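Local atomic coordinates of putative exported protein (Burkholderia pseudomallei, PDB entry 4JGB), a protein that probably binds NAD(P) through a Rossmann-type domain and may act as an oxidoreductase. Residues 15-18 with 19-23; 84-87 with 88-92. All blocks are in the same frame, centred on the assembly; numbering follows the deposited sequence.

Both contacts lie within single helices of the same Rossmann-type domain, each the crossover helix of a beta-alpha-beta unit: contact 1 at the start of helix 16-27, contact 2 in the first two-thirds of helix 83-97. Their centres are 20 Å apart and their nearest atoms about 11 Å, so they do not touch. Each is partly buried: I17, G18, I21 and A22 are the buried residues of contact 1, A87, L90 and V91 those of contact 2, and of the touching residues only K88, in contact 2, is exposed. Contact 1 is a helix beginning, where amide N-H groups hold a sulfate and side chains of S19 and R20 bond to backbone carbonyls; contact 2 relies on regular backbone bonds and aliphatic touches.

Contact 1. Residues 15-18 with 19-23; sequences GMIG and SRIAA. With SO4 (sulfate ion), chain D.
R20 folds back beside M16 in the first turn of helix 16-27, its CD and NH1 both close to M16 O. With CG beside the backbone N (chi1 -81°) and the chain extended from there to NE, NH1 reaches M16 O at 2.7 Å. That acceptor sits at the edge of the guanidinium, 13° from its plane, and NH1 meets it on a lone pair in the carbonyl plane. The side chain of M16 passes at an angle to the arginine, CG lying 3.8 Å from R20 NH1. NE forms a salt bridge with E189, tying this turn to helix 188-201.

One residue earlier, G15 O takes two bonds from S19: OG approaches in the carbonyl plane at 2.7 Å, whereas N, at 2.9 Å, comes from 39° above it. On another side of the helix I17 and I21 point the same way, and I17 CG2 meets I21 CD1 at 3.7 Å.

At the N-terminal end, M16 N donates to sulfate O2 at 2.8 Å. I17 N donates to sulfate O1 at 3.0 Å. The sulfate, probably from the crystallisation liquor, is also hydrogen-bonded by G74, K76 and Q77. Two nearly straight N-H bonds at a helix start following a glycine-rich turn are consistent with the dinucleotide-phosphate site of Rossmann folds, where the helix dipole would probably favour an anion.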
# COMPACT_ATOMS: atom_id res chain seq x y z
N GLY A 15 -4.61 -10.07 5.29
CA GLY A 15 -3.32 -9.88 5.93
C GLY A 15 -3.44 -9.06 7.21
O GLY A 15 -4.50 -8.54 7.55
N MET A 16 -2.33 -8.99 7.92
CA MET A 16 -2.19 -8.22 9.13
C MET A 16 -2.42 -6.73 8.81
O MET A 16 -3.19 -6.01 9.51
CB MET A 16 -0.78 -8.52 9.68
CG MET A 16 -0.50 -8.01 11.06
SD MET A 16 -0.15 -6.25 10.92
CE MET A 16 1.60 -6.26 10.56
N ILE A 17 -1.80 -6.26 7.73
CA ILE A 17 -2.01 -4.87 7.27
C ILE A 17 -3.34 -4.70 6.55
O ILE A 17 -4.10 -3.73 6.79
CB ILE A 17 -0.86 -4.38 6.36
CG1 ILE A 17 0.46 -4.43 7.13
CG2 ILE A 17 -1.17 -2.97 5.83
CD1 ILE A 17 1.70 -4.03 6.30
N GLY A 18 -3.62 -5.64 5.65
CA GLY A 18 -4.78 -5.54 4.79
C GLY A 18 -6.10 -5.61 5.53
O GLY A 18 -7.02 -4.86 5.21
N SER A 19 -6.22 -6.51 6.50
CA SER A 19 -7.44 -6.62 7.32
C SER A 19 -7.75 -5.32 8.08
O SER A 19 -8.92 -4.95 8.27
CB SER A 19 -7.32 -7.79 8.29
OG SER A 19 -6.29 -7.52 9.25
N ARG A 20 -6.71 -4.61 8.50
CA ARG A 20 -6.85 -3.34 9.24
C ARG A 20 -7.25 -2.20 8.31
O ARG A 20 -8.05 -1.32 8.67
CB ARG A 20 -5.57 -3.05 10.00
CG ARG A 20 -5.56 -3.84 11.29
CD ARG A 20 -4.20 -4.09 11.87
NE ARG A 20 -4.28 -4.96 13.06
CZ ARG A 20 -4.16 -6.29 13.05
NH1 ARG A 20 -4.00 -6.93 11.91
NH2 ARG A 20 -4.24 -6.97 14.18
N ILE A 21 -6.75 -2.24 7.09
CA ILE A 21 -7.18 -1.31 6.08
C ILE A 21 -8.68 -1.52 5.76
O ILE A 21 -9.44 -0.56 5.76
CB ILE A 21 -6.29 -1.40 4.81
CG1 ILE A 21 -4.87 -0.91 5.14
CG2 ILE A 21 -6.92 -0.61 3.65
CD1 ILE A 21 -3.81 -1.09 4.05
N ALA A 22 -9.09 -2.77 5.52
CA ALA A 22 -10.49 -3.03 5.19
C ALA A 22 -11.42 -2.58 6.30
O ALA A 22 -12.46 -2.02 6.03
CB ALA A 22 -10.72 -4.52 4.88
N ALA A 23 -11.06 -2.86 7.54
CA ALA A 23 -11.91 -2.51 8.69
C ALA A 23 -11.96 -0.99 8.90
O ALA A 23 -13.02 -0.42 9.27
CB ALA A 23 -11.38 -3.20 9.94
S SO4 D . 0.74 -9.16 5.97
O1 SO4 D . 0.25 -7.75 6.14
O2 SO4 D . -0.08 -10.17 6.70
O3 SO4 D . 0.77 -9.54 4.52
O4 SO4 D . 2.15 -9.23 6.46

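Contact 2. Residues 84-87 with 88-92; sequences VAVA and KALVD
K88 lies alongside V84, one turn back on helix 83-97, the crossover helix of the beta-alpha-beta unit between strands 68-71 and 101-105 of this Rossmann-type fold. Its backbone N donates to V84 O at 2.9 Å, the first of four successive i to i+4 bonds that identify a regular alpha-helix. The two side chains point the same way. K88 sets CG beside its own backbone N (chi1 -70°) and then runs extended, which brings CE to within 3.5 Å of V84 CG1. The meeting is therefore between the aliphatic part of the lysine and a single valine methyl, while NZ leads on beyond it; Y142 of helix 130-143 touches K88 as well.

A89 continues the pattern with a bond from N to A85 O at 2.7 Å, and its CB lies 3.2 Å from that same carbonyl oxygen. L90 follows on the buried side, where its N bonds to V86 O at 2.8 Å. Here the side-chain contact is looser, V86 CG1 standing 4.4 Å from L90 CG. Both residues also touch S71, and L90 reaches V69, so this face of the helix packs on strand 68-71.

V91 turns to helix 130-143, touching Y142 and L143. Its N donates to A87 O at 3.0 Å. The valine's CG2, placed beside the backbone N, lies 3.3 Å from that oxygen of A87.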
# COMPACT_ATOMS: atom_id res chain seq x y z
N VAL A 84 7.02 -6.22 -8.20
CA VAL A 84 6.87 -5.44 -9.47
C VAL A 84 5.65 -5.86 -10.33
O VAL A 84 4.88 -4.99 -10.80
CB VAL A 84 8.18 -5.47 -10.32
CG1 VAL A 84 7.96 -4.86 -11.71
CG2 VAL A 84 9.27 -4.73 -9.58
N ALA A 85 5.47 -7.17 -10.54
CA ALA A 85 4.36 -7.67 -11.35
C ALA A 85 3.00 -7.24 -10.76
O ALA A 85 2.10 -6.86 -11.50
CB ALA A 85 4.41 -9.18 -11.49
N VAL A 86 2.88 -7.27 -9.43
CA VAL A 86 1.67 -6.79 -8.77
C VAL A 86 1.39 -5.33 -9.14
O VAL A 86 0.32 -5.02 -9.65
CB VAL A 86 1.70 -6.93 -7.23
CG1 VAL A 86 0.49 -6.23 -6.62
CG2 VAL A 86 1.68 -8.40 -6.82
N ALA A 87 2.34 -4.44 -8.87
CA ALA A 87 2.25 -3.03 -9.28
C ALA A 87 1.84 -2.86 -10.77
O ALA A 87 0.95 -2.08 -11.11
CB ALA A 87 3.57 -2.31 -8.99
N LYS A 88 2.54 -3.60 -11.65
CA LYS A 88 2.28 -3.55 -13.08
C LYS A 88 0.86 -4.01 -13.41
O LYS A 88 0.16 -3.39 -14.23
CB LYS A 88 3.29 -4.39 -13.86
CG LYS A 88 4.69 -3.81 -13.87
CD LYS A 88 5.60 -4.43 -14.95
CE LYS A 88 6.97 -3.75 -14.90
NZ LYS A 88 7.94 -4.12 -15.98
N ALA A 89 0.44 -5.09 -12.76
CA ALA A 89 -0.88 -5.67 -13.03
C ALA A 89 -1.97 -4.76 -12.51
O ALA A 89 -3.02 -4.62 -13.13
CB ALA A 89 -1.00 -7.07 -12.44
N LEU A 90 -1.71 -4.11 -11.37
CA LEU A 90 -2.64 -3.14 -10.81
C LEU A 90 -2.85 -1.96 -11.74
O LEU A 90 -3.99 -1.57 -11.99
CB LEU A 90 -2.16 -2.61 -9.46
CG LEU A 90 -2.52 -3.38 -8.19
CD1 LEU A 90 -2.10 -2.52 -7.02
CD2 LEU A 90 -4.01 -3.68 -8.12
N VAL A 91 -1.75 -1.39 -12.21
CA VAL A 91 -1.80 -0.22 -13.09
C VAL A 91 -2.53 -0.57 -14.38
O VAL A 91 -3.37 0.21 -14.83
CB VAL A 91 -0.39 0.28 -13.45
CG1 VAL A 91 -0.45 1.26 -14.62
CG2 VAL A 91 0.30 0.91 -12.25
N ASP A 92 -2.22 -1.73 -14.95
CA ASP A 92 -2.88 -2.14 -16.23
C ASP A 92 -4.40 -2.34 -16.03
O ASP A 92 -5.23 -1.87 -16.83
CB ASP A 92 -2.20 -3.40 -16.79
CG ASP A 92 -2.89 -3.92 -18.03
OD1 ASP A 92 -3.00 -3.15 -19.00
OD2 ASP A 92 -3.32 -5.10 -18.03